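Local coordinates for leucine-rich repeat protein (Bacteroides thetaiotaomicron, PDB 4ECN) that is of unknown function but, as an extracellular leucine-rich repeat protein carrying DUF4458 domains, probably binds other proteins, at residues D159-N164 and Q217-T222; T171-M176 and V209-G214; T236-G241 and E307-G312. All coordinates share one frame; numbering follows the deposited sequence.

Interaction 1 of 3, residues D159-N164 and Q217-T222; sequences DVTVMN and QVVAYT
Thr161 sits opposite two consecutive residues of the antiparallel partner strand, Val219 and Ala220. Its N-H runs nearly straight to Ala220 O (2.9 Å, 174°), while its own O accepts Val219 N at 2.8 Å. From CB, which lies 4.0 Å from Val219 CG2, the Thr161 side chain forks. A chi1 of -41° puts OG1 beside the backbone N and swings CG2 anti to it, where it reaches the same Val219 CG2 at 3.7 Å, the two side chains crossing at about a right angle. OG1 lies over Ala220 CB (3.7 Å) and is hydrogen-bonded to Glu172 OE1 on a third strand, 170-179. Val219 extends the apolar patch with its other branch, CG1, which meets CB of the selenomethionine Met163 at 3.6 Å. On the other face Val162 CG1 packs on Val218 CG2 (3.9 Å) and Val160 CB on Val218 CG1; Phe135 of strand 130-139 touches all three valines. Backbone bonds continue the ladder in both directions, Asp159 with Thr222 and Met163 with Gln217. The extra residue shifts the register by one between Thr161 and Val162, a classic beta bulge in an antiparallel strand pair of the mixed sheet of a domain assigned to the transthyretin clan.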
# COMPACT_ATOMS: atom_id res chain seq x y z
N ASP A 159 24.18 -29.16 -14.42
CA ASP A 159 23.81 -28.66 -13.08
C ASP A 159 22.87 -29.63 -12.49
O ASP A 159 21.83 -29.86 -13.09
CB ASP A 159 23.18 -27.24 -13.13
CG ASP A 159 24.08 -26.08 -13.51
OD1 ASP A 159 25.27 -26.12 -13.17
OD2 ASP A 159 23.57 -25.10 -14.06
N VAL A 160 23.20 -30.28 -11.36
CA VAL A 160 22.18 -31.18 -10.85
C VAL A 160 21.80 -30.75 -9.43
O VAL A 160 22.63 -30.27 -8.65
CB VAL A 160 22.48 -32.71 -10.93
CG1 VAL A 160 23.04 -33.10 -12.30
CG2 VAL A 160 23.39 -33.20 -9.81
N THR A 161 20.50 -30.88 -9.15
CA THR A 161 19.87 -30.68 -7.86
C THR A 161 19.55 -32.03 -7.29
O THR A 161 18.83 -32.81 -7.93
CB THR A 161 18.59 -29.81 -7.95
OG1 THR A 161 18.77 -28.73 -8.85
CG2 THR A 161 18.09 -29.34 -6.58
N VAL A 162 20.09 -32.32 -6.11
CA VAL A 162 19.81 -33.57 -5.40
C VAL A 162 18.97 -33.23 -4.22
O VAL A 162 19.19 -32.18 -3.61
CB VAL A 162 21.06 -34.37 -5.00
CG1 VAL A 162 21.80 -34.90 -6.23
CG2 VAL A 162 21.99 -33.56 -4.09
N MSE A 163 18.01 -34.08 -3.86
CA MSE A 163 17.19 -33.85 -2.67
C MSE A 163 17.33 -35.02 -1.74
O MSE A 163 17.20 -36.15 -2.18
CB MSE A 163 15.72 -33.61 -3.04
CG MSE A 163 14.88 -33.05 -1.90
SE MSE A 163 12.96 -33.09 -2.27
CE MSE A 163 12.64 -35.06 -2.11
N ASN A 164 17.60 -34.74 -0.46
CA ASN A 164 17.71 -35.78 0.56
C ASN A 164 16.29 -36.34 0.77
O ASN A 164 15.37 -35.61 1.13
CB ASN A 164 18.36 -35.22 1.85
CG ASN A 164 18.57 -36.25 2.96
OD1 ASN A 164 17.65 -36.97 3.38
ND2 ASN A 164 19.78 -36.28 3.52
N GLN A 217 17.79 -38.37 -4.40
CA GLN A 217 17.27 -38.45 -5.76
C GLN A 217 17.61 -37.17 -6.49
O GLN A 217 17.51 -36.09 -5.89
CB GLN A 217 15.76 -38.69 -5.79
CG GLN A 217 15.30 -40.10 -5.48
CD GLN A 217 13.81 -40.15 -5.63
OE1 GLN A 217 13.06 -39.70 -4.74
NE2 GLN A 217 13.36 -40.62 -6.79
N VAL A 218 17.99 -37.27 -7.78
CA VAL A 218 18.20 -36.08 -8.60
C VAL A 218 16.79 -35.56 -8.90
O VAL A 218 15.93 -36.34 -9.33
CB VAL A 218 19.09 -36.31 -9.84
CG1 VAL A 218 19.12 -35.08 -10.74
CG2 VAL A 218 20.51 -36.67 -9.43
N VAL A 219 16.52 -34.28 -8.58
CA VAL A 219 15.18 -33.70 -8.73
C VAL A 219 15.15 -32.61 -9.85
O VAL A 219 14.06 -32.14 -10.22
CB VAL A 219 14.65 -33.15 -7.37
CG1 VAL A 219 14.42 -34.28 -6.38
CG2 VAL A 219 15.56 -32.07 -6.77
N ALA A 220 16.31 -32.23 -10.40
CA ALA A 220 16.38 -31.25 -11.49
C ALA A 220 17.78 -31.17 -12.11
O ALA A 220 18.77 -31.44 -11.44
CB ALA A 220 15.97 -29.86 -10.99
N TYR A 221 17.85 -30.75 -13.38
CA TYR A 221 19.13 -30.53 -14.06
C TYR A 221 19.01 -29.47 -15.16
O TYR A 221 17.92 -29.21 -15.69
CB TYR A 221 19.73 -31.84 -14.66
CG TYR A 221 18.94 -32.38 -15.83
CD1 TYR A 221 19.20 -31.94 -17.13
CD2 TYR A 221 17.89 -33.28 -15.64
CE1 TYR A 221 18.43 -32.38 -18.21
CE2 TYR A 221 17.12 -33.73 -16.71
CZ TYR A 221 17.40 -33.29 -17.99
OH TYR A 221 16.67 -33.75 -19.05
N THR A 222 20.16 -28.88 -15.50
CA THR A 222 20.36 -27.96 -16.60
C THR A 222 21.60 -28.46 -17.34
O THR A 222 22.67 -28.58 -16.73
CB THR A 222 20.45 -26.50 -16.14
OG1 THR A 222 19.27 -26.17 -15.41
CG2 THR A 222 20.58 -25.55 -17.30

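Interaction 2 of 3, residues T171-M176 and V209-G214; sequences TELKGM and VWLPAG
Leu173 and Val209 meet through methyl groups aimed by their first torsions: Leu173 CG is anti to the carbonyl carbon (chi1 -52°), and Val209 places CG1 likewise (chi1 -56°), with CG2 between the backbone N and the carbonyl carbon. Val209 thereby presents two branches to two partners. Its CG2 lies against the fork of Leu173, 3.9 Å from CD1 and 4.0 Å from CD2, the two side chains crossing at a slant. Its CG1 instead receives the SE atom of the selenomethionine Met176 at 3.8 Å, that side chain arriving at about a right angle. Two residues along the strand, Leu211 stretches its CD2 toward Thr171 CG2 (4.1 Å), the two side chains passing antiparallel to one another; the same CD2 lies at a looser 4.4 Å from Leu173 CD2. No hydrogen bond joins the two segments, whose strand axes run antiparallel but 9.6 Å apart, too far for backbone pairing, and apolar side-chain contacts bridge the gap. Here each segment pairs with another strand: Thr171 and Leu173 with strand 157-164, Val209 and Leu211 with strand 130-139. Phe135 of the latter strand also touches Leu173 and Met176. Gly175, at positive phi (49°), turns the corner that carries Met176 back toward Val209. Two strands spread apart, with apolar side chains filling in between them, are consistent with facing layers of a transthyretin-like beta-sandwich packing through apolar side chains.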
# COMPACT_ATOMS: atom_id res chain seq x y z
N THR A 171 20.37 -29.64 -2.57
CA THR A 171 21.76 -29.20 -2.73
C THR A 171 22.00 -29.02 -4.21
O THR A 171 21.63 -29.88 -4.99
CB THR A 171 22.76 -30.19 -2.07
OG1 THR A 171 22.56 -30.18 -0.65
CG2 THR A 171 24.22 -29.85 -2.37
N GLU A 172 22.55 -27.87 -4.59
CA GLU A 172 22.81 -27.61 -6.01
C GLU A 172 24.31 -27.85 -6.32
O GLU A 172 25.18 -27.35 -5.60
CB GLU A 172 22.34 -26.19 -6.39
CG GLU A 172 22.38 -25.92 -7.90
CD GLU A 172 21.32 -26.59 -8.76
OE1 GLU A 172 20.16 -26.69 -8.29
OE2 GLU A 172 21.62 -26.92 -9.93
N LEU A 173 24.58 -28.65 -7.37
CA LEU A 173 25.92 -29.03 -7.84
C LEU A 173 26.10 -28.41 -9.22
O LEU A 173 25.58 -28.92 -10.22
CB LEU A 173 26.06 -30.57 -7.84
CG LEU A 173 25.69 -31.24 -6.51
CD1 LEU A 173 25.39 -32.70 -6.67
CD2 LEU A 173 26.72 -30.98 -5.44
N LYS A 174 26.76 -27.25 -9.26
CA LYS A 174 26.82 -26.42 -10.46
C LYS A 174 28.08 -26.64 -11.31
O LYS A 174 29.15 -26.94 -10.79
CB LYS A 174 26.71 -24.94 -10.08
CG LYS A 174 25.29 -24.55 -9.67
CD LYS A 174 25.12 -23.04 -9.36
CE LYS A 174 23.72 -22.63 -8.94
NZ LYS A 174 22.72 -22.77 -10.03
N GLY A 175 27.87 -26.50 -12.62
CA GLY A 175 28.85 -26.59 -13.69
C GLY A 175 29.78 -27.78 -13.69
O GLY A 175 30.98 -27.61 -13.91
N MSE A 176 29.25 -29.00 -13.48
CA MSE A 176 30.06 -30.22 -13.50
C MSE A 176 30.39 -30.61 -14.94
O MSE A 176 29.49 -30.58 -15.79
CB MSE A 176 29.36 -31.37 -12.78
CG MSE A 176 29.16 -31.14 -11.27
SE MSE A 176 28.25 -32.63 -10.39
CE MSE A 176 26.62 -32.62 -11.43
N VAL A 209 31.75 -35.21 -5.90
CA VAL A 209 31.24 -34.11 -5.09
C VAL A 209 31.08 -34.63 -3.67
O VAL A 209 31.07 -35.83 -3.49
CB VAL A 209 29.93 -33.49 -5.65
CG1 VAL A 209 30.13 -33.02 -7.09
CG2 VAL A 209 28.74 -34.45 -5.56
N TRP A 210 31.03 -33.74 -2.67
CA TRP A 210 30.88 -34.13 -1.27
C TRP A 210 29.47 -33.88 -0.80
O TRP A 210 29.07 -32.72 -0.65
CB TRP A 210 31.87 -33.37 -0.35
CG TRP A 210 33.27 -33.90 -0.36
CD1 TRP A 210 33.85 -34.72 0.56
CD2 TRP A 210 34.27 -33.63 -1.35
NE1 TRP A 210 35.14 -35.01 0.18
CE2 TRP A 210 35.43 -34.36 -0.99
CE3 TRP A 210 34.29 -32.86 -2.53
CZ2 TRP A 210 36.60 -34.33 -1.75
CZ3 TRP A 210 35.45 -32.84 -3.30
CH2 TRP A 210 36.59 -33.57 -2.90
N LEU A 211 28.71 -34.97 -0.55
CA LEU A 211 27.34 -34.91 -0.03
C LEU A 211 27.25 -35.49 1.37
O LEU A 211 27.91 -36.49 1.64
CB LEU A 211 26.36 -35.67 -0.94
CG LEU A 211 26.05 -35.12 -2.32
CD1 LEU A 211 25.14 -36.07 -3.04
CD2 LEU A 211 25.38 -33.75 -2.25
N PRO A 212 26.40 -34.97 2.28
CA PRO A 212 26.25 -35.66 3.59
C PRO A 212 25.69 -37.08 3.39
O PRO A 212 24.94 -37.31 2.43
CB PRO A 212 25.28 -34.76 4.37
CG PRO A 212 25.17 -33.48 3.60
CD PRO A 212 25.52 -33.79 2.17
N ALA A 213 26.08 -38.04 4.24
CA ALA A 213 25.56 -39.40 4.13
C ALA A 213 24.04 -39.39 4.27
O ALA A 213 23.48 -38.71 5.12
CB ALA A 213 26.18 -40.30 5.18
N GLY A 214 23.39 -40.12 3.37
CA GLY A 214 21.94 -40.23 3.32
C GLY A 214 21.49 -40.74 1.98
O GLY A 214 22.32 -41.12 1.14

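Interaction 3 of 3, residues T236-G241 and E307-G312; sequences TQSVRG and ELDMWG
Arg240 NH1 is held by two acceptors, both near the guanidinium plane: Glu307 OE2 at 2.6 Å across the contact and Val239 O at 3.1 Å within its own segment. The Glu307 bond is nearly straight (168°) but reaches OE2 from above the carboxylate plane, the two flat groups being turned 53° against each other. NH2 adds a weak bond to Glu307 OE1 at 3.3 Å, completing the salt bridge. Glu307 spans the distance because its CG is anti to the backbone N (chi1 -176°) and the chain stays extended beyond. With an alanine here, the Arg240 guanidinium would probably lose its charged mate and be freer to turn about its remaining bond to Val239. Beside the bridge, Ser238 OG, weakly hydrogen-bonded to Val219 O, rests on Asp309 CB (3.4 Å); Asp309 OD1 is hydrogen-bonded to Tyr267 OH. Leu308 CD2 meets Thr236 CG2 at 3.7 Å, while Leu308 CD1 lies over one face of the Trp311 ring, toward its rim. Ile268 of helix 266-280 touches both Thr236 and Leu308. A strand and its following loop thus meet a short 3-10 turn, consistent with a mixed ionic and apolar junction between the DUF4458 and leucine-rich repeat parts.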
# COMPACT_ATOMS: atom_id res chain seq x y z
N THR A 236 16.29 -27.49 -19.26
CA THR A 236 16.13 -27.49 -17.82
C THR A 236 14.93 -28.36 -17.55
O THR A 236 13.87 -28.15 -18.16
CB THR A 236 16.04 -26.06 -17.23
OG1 THR A 236 17.17 -25.29 -17.63
CG2 THR A 236 16.03 -26.06 -15.73
N GLN A 237 15.09 -29.37 -16.70
CA GLN A 237 13.97 -30.25 -16.41
C GLN A 237 13.85 -30.56 -14.94
O GLN A 237 14.86 -30.69 -14.25
CB GLN A 237 14.10 -31.58 -17.17
CG GLN A 237 14.16 -31.52 -18.69
CD GLN A 237 12.91 -31.04 -19.39
OE1 GLN A 237 11.79 -31.18 -18.91
NE2 GLN A 237 13.09 -30.54 -20.60
N SER A 238 12.59 -30.70 -14.47
CA SER A 238 12.27 -31.21 -13.14
C SER A 238 12.09 -32.71 -13.32
O SER A 238 11.32 -33.14 -14.19
CB SER A 238 11.05 -30.53 -12.54
OG SER A 238 10.94 -30.89 -11.17
N VAL A 239 12.89 -33.49 -12.60
CA VAL A 239 12.89 -34.94 -12.73
C VAL A 239 12.85 -35.61 -11.35
O VAL A 239 12.76 -34.94 -10.32
CB VAL A 239 14.12 -35.41 -13.56
CG1 VAL A 239 14.02 -35.00 -15.03
CG2 VAL A 239 15.44 -34.93 -12.94
N ARG A 240 12.92 -36.95 -11.37
CA ARG A 240 13.02 -37.88 -10.25
C ARG A 240 13.93 -39.02 -10.69
O ARG A 240 13.47 -40.02 -11.25
CB ARG A 240 11.64 -38.38 -9.77
CG ARG A 240 10.84 -37.39 -8.92
CD ARG A 240 11.52 -37.08 -7.59
NE ARG A 240 10.68 -36.29 -6.69
CZ ARG A 240 10.55 -34.97 -6.76
NH1 ARG A 240 11.16 -34.27 -7.71
NH2 ARG A 240 9.78 -34.33 -5.88
N GLY A 241 15.22 -38.81 -10.51
CA GLY A 241 16.24 -39.79 -10.83
C GLY A 241 16.18 -40.93 -9.84
O GLY A 241 15.64 -40.78 -8.74
N GLU A 307 13.36 -27.58 -4.50
CA GLU A 307 13.13 -28.20 -5.79
C GLU A 307 12.57 -27.20 -6.79
O GLU A 307 11.59 -26.52 -6.48
CB GLU A 307 12.16 -29.37 -5.63
CG GLU A 307 11.93 -30.14 -6.92
CD GLU A 307 10.74 -31.07 -6.93
OE1 GLU A 307 9.95 -31.08 -5.96
OE2 GLU A 307 10.57 -31.76 -7.96
N LEU A 308 13.17 -27.16 -8.01
CA LEU A 308 12.83 -26.31 -9.15
C LEU A 308 11.32 -26.24 -9.40
O LEU A 308 10.78 -25.15 -9.64
CB LEU A 308 13.52 -26.84 -10.41
CG LEU A 308 13.18 -26.13 -11.74
CD1 LEU A 308 13.56 -24.65 -11.71
CD2 LEU A 308 13.83 -26.83 -12.92
N ASP A 309 10.65 -27.39 -9.33
CA ASP A 309 9.22 -27.51 -9.53
C ASP A 309 8.41 -26.67 -8.52
O ASP A 309 7.24 -26.38 -8.78
CB ASP A 309 8.82 -28.97 -9.41
CG ASP A 309 7.68 -29.33 -10.33
OD1 ASP A 309 7.80 -29.08 -11.56
OD2 ASP A 309 6.67 -29.88 -9.83
N MSE A 310 9.04 -26.27 -7.40
CA MSE A 310 8.39 -25.50 -6.34
C MSE A 310 8.71 -24.00 -6.39
O MSE A 310 8.16 -23.25 -5.57
CB MSE A 310 8.82 -26.03 -4.95
CG MSE A 310 8.28 -27.42 -4.64
SE MSE A 310 6.36 -27.48 -4.84
CE MSE A 310 6.22 -28.65 -6.45
N TRP A 311 9.56 -23.56 -7.34
CA TRP A 311 9.99 -22.17 -7.43
C TRP A 311 8.84 -21.19 -7.70
O TRP A 311 9.01 -20.02 -7.40
CB TRP A 311 11.07 -22.00 -8.50
CG TRP A 311 12.43 -22.49 -8.09
CD1 TRP A 311 12.72 -23.36 -7.08
CD2 TRP A 311 13.66 -22.24 -8.77
NE1 TRP A 311 14.07 -23.64 -7.08
CE2 TRP A 311 14.66 -22.97 -8.10
CE3 TRP A 311 14.00 -21.50 -9.92
CZ2 TRP A 311 16.00 -22.95 -8.52
CZ3 TRP A 311 15.32 -21.50 -10.34
CH2 TRP A 311 16.30 -22.22 -9.64
N GLY A 312 7.69 -21.67 -8.17
CA GLY A 312 6.50 -20.85 -8.37
C GLY A 312 5.75 -20.52 -7.09
O GLY A 312 4.92 -19.61 -7.06

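In the fold
From the N terminus, strand 157-164 opens interaction 1, and strand 170-179, its neighbour in the sheet, opens interaction 2. The chain closes interaction 2 first, at 209-214, then interaction 1 at 217-222, so interaction 2 is nested within the loop of interaction 1; their centres lie about 9 Å apart. Strand 230-238 then pairs with strand 214-227 and opens interaction 3, which follows in series and closes 66 residues later at 307-312, after helix 266-280. Interactions 1 and 2 knit together a single DUF4458 domain. Interaction 3, touching interaction 1 through backbone bonds of Val239 N and Gly241 N to Val219 O and Val218 O, joins that domain to the start of the leucine-rich repeat region.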